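Local coordinates for protein probable TonB-dependent receptor (Pseudomonas aeruginosa, PDB 4K3F) that probably binds methionine in the periplasm as a lipid-anchored, NlpA-family substrate-binding protein of a transport system, at residues N19-L24 / K217-A222. Residues are numbered along the deposited sequence; the frame is centred on the assembly and turned at random.
Sequences NVVKPL and KALHSA
Val21, on the helix 11-26, packs against Ala218 and Leu219 at the turn between helices 210-218 and 222-232, a largely buried contact within one lobe of the two-lobed fold of the periplasmic binding protein class. The apolar contacts gather on a single methyl group. CG1 of Val21 lies anti to the carbonyl carbon (chi1 -67°), which directs it across to the turn, where it meets Leu219 CD2 at 4.0 Å; the two side chains run roughly perpendicular to each other. The same CG1 approaches Ala218 CB at 4.3 Å, and the closest CA atoms of the two segments are those of Val21 and Ala218, 6.5 Å apart. Val21 also touches Leu32 of strand 30-36 and Ile224 of helix 222-232, and Leu219 touches Val80 of strand 75-82, so the contact sits against the six-stranded sheet. The side chain of Leu219 is about 13 Å from the bound selenomethionine.

One helical turn after Val21, more open to the surface, Leu24 contributes a looser van der Waals contact, its CD1 standing 4.2 Å from Ser221 OG.

Polar bonds fix the turn from within. Residues Ala218 to Ser221 form a type I beta turn closed by Ser221 N and Ala218 O, and Ser221 is the N-cap of helix 222-232, its OG bonded to Ile224 N. That hydroxyl also donates to Ala218 O at 2.7 Å, in the carbonyl plane with a C=O...OG angle of 150°, so one carbonyl oxygen takes both the amide and the hydroxyl of Ser221.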
loop_
_atom_site.group_PDB
_atom_site.type_symbol
_atom_site.label_atom_id
_atom_site.label_comp_id
_atom_site.label_asym_id
_atom_site.label_seq_id
_atom_site.Cartn_x
_atom_site.Cartn_y
_atom_site.Cartn_z
ATOM N N ASN A 19 -1.612 -16.916 1.964
ATOM C CA ASN A 19 -2.206 -18.153 2.497
ATOM C C ASN A 19 -2.900 -18.992 1.379
ATOM O O ASN A 19 -2.863 -20.215 1.391
ATOM C CB ASN A 19 -3.246 -17.848 3.579
ATOM C CG ASN A 19 -2.634 -17.381 4.894
ATOM O OD1 ASN A 19 -1.595 -17.838 5.294
ATOM N ND2 ASN A 19 -3.356 -16.511 5.595
ATOM N N VAL A 20 -3.486 -18.290 0.415
ATOM C CA VAL A 20 -4.193 -18.948 -0.700
ATOM C C VAL A 20 -3.194 -19.507 -1.712
ATOM O O VAL A 20 -3.487 -20.514 -2.330
ATOM C CB VAL A 20 -5.206 -17.952 -1.306
ATOM C CG1 VAL A 20 -5.843 -18.450 -2.580
ATOM C CG2 VAL A 20 -6.268 -17.652 -0.247
ATOM N N VAL A 21 -2.015 -18.867 -1.860
ATOM C CA VAL A 21 -1.015 -19.384 -2.831
ATOM C C VAL A 21 -0.233 -20.520 -2.214
ATOM O O VAL A 21 0.333 -21.329 -2.949
ATOM C CB VAL A 21 0.017 -18.379 -3.443
ATOM C CG1 VAL A 21 -0.634 -17.372 -4.335
ATOM C CG2 VAL A 21 0.880 -17.713 -2.415
ATOM N N LYS A 22 -0.189 -20.585 -0.888
ATOM C CA LYS A 22 0.739 -21.517 -0.225
ATOM C C LYS A 22 0.558 -22.972 -0.660
ATOM O O LYS A 22 1.511 -23.639 -0.966
ATOM C CB LYS A 22 0.671 -21.366 1.315
ATOM C CG LYS A 22 1.457 -22.408 2.081
ATOM C CD LYS A 22 1.730 -21.965 3.524
ATOM C CE LYS A 22 2.476 -23.091 4.243
ATOM N NZ LYS A 22 2.992 -22.666 5.568
ATOM N N PRO A 23 -0.684 -23.473 -0.747
ATOM C CA PRO A 23 -0.821 -24.866 -1.241
ATOM C C PRO A 23 -0.352 -25.103 -2.666
ATOM O O PRO A 23 0.180 -26.175 -2.939
ATOM C CB PRO A 23 -2.309 -25.130 -1.125
ATOM C CG PRO A 23 -2.746 -24.231 -0.009
ATOM C CD PRO A 23 -1.957 -22.971 -0.174
ATOM N N LEU A 24 -0.564 -24.132 -3.550
ATOM C CA LEU A 24 -0.078 -24.219 -4.928
ATOM C C LEU A 24 1.437 -24.380 -4.961
ATOM O O LEU A 24 1.973 -25.190 -5.732
ATOM C CB LEU A 24 -0.464 -22.975 -5.758
ATOM C CG LEU A 24 -1.940 -22.772 -6.073
ATOM C CD1 LEU A 24 -2.135 -21.472 -6.843
ATOM C CD2 LEU A 24 -2.483 -23.995 -6.824
ATOM N N LYS A 217 5.336 -16.475 -10.060
ATOM C CA LYS A 217 4.432 -17.008 -11.054
ATOM C C LYS A 217 3.077 -17.313 -10.432
ATOM O O LYS A 217 2.062 -17.012 -11.032
ATOM C CB LYS A 217 5.018 -18.265 -11.712
ATOM C CG LYS A 217 4.123 -18.882 -12.777
ATOM C CD LYS A 217 4.931 -19.763 -13.733
ATOM C CE LYS A 217 4.074 -20.808 -14.435
ATOM N NZ LYS A 217 4.918 -21.936 -14.923
ATOM N N ALA A 218 3.058 -17.905 -9.246
ATOM C CA ALA A 218 1.790 -18.222 -8.550
ATOM C C ALA A 218 0.999 -16.969 -8.261
ATOM O O ALA A 218 -0.233 -16.961 -8.315
ATOM C CB ALA A 218 2.051 -18.980 -7.254
ATOM N N LEU A 219 1.704 -15.868 -7.988
ATOM C CA LEU A 219 1.045 -14.594 -7.677
ATOM C C LEU A 219 0.460 -13.928 -8.906
ATOM O O LEU A 219 -0.213 -12.919 -8.760
ATOM C CB LEU A 219 2.009 -13.629 -6.978
ATOM C CG LEU A 219 2.382 -14.048 -5.548
ATOM C CD1 LEU A 219 3.554 -13.254 -5.030
ATOM C CD2 LEU A 219 1.219 -13.852 -4.625
ATOM N N HIS A 220 0.754 -14.454 -10.107
ATOM C CA HIS A 220 0.091 -14.016 -11.359
ATOM C C HIS A 220 -0.911 -15.056 -11.856
ATOM O O HIS A 220 -1.395 -14.948 -12.985
ATOM C CB HIS A 220 1.101 -13.693 -12.461
ATOM C CG HIS A 220 1.784 -12.371 -12.306
ATOM N ND1 HIS A 220 2.490 -11.785 -13.335
ATOM C CD2 HIS A 220 1.830 -11.493 -11.270
ATOM C CE1 HIS A 220 2.973 -10.616 -12.933
ATOM N NE2 HIS A 220 2.598 -10.423 -11.679
ATOM N N SER A 221 -1.253 -16.038 -11.014
ATOM C CA SER A 221 -2.091 -17.146 -11.449
ATOM C C SER A 221 -3.540 -16.683 -11.580
ATOM O O SER A 221 -3.987 -15.728 -10.926
ATOM C CB SER A 221 -2.017 -18.331 -10.515
ATOM O OG SER A 221 -2.581 -18.019 -9.273
ATOM N N ALA A 222 -4.276 -17.365 -12.448
ATOM C CA ALA A 222 -5.721 -17.123 -12.580
ATOM C C ALA A 222 -6.446 -17.341 -11.262
ATOM O O ALA A 222 -7.405 -16.623 -10.948
ATOM C CB ALA A 222 -6.295 -18.047 -13.624
#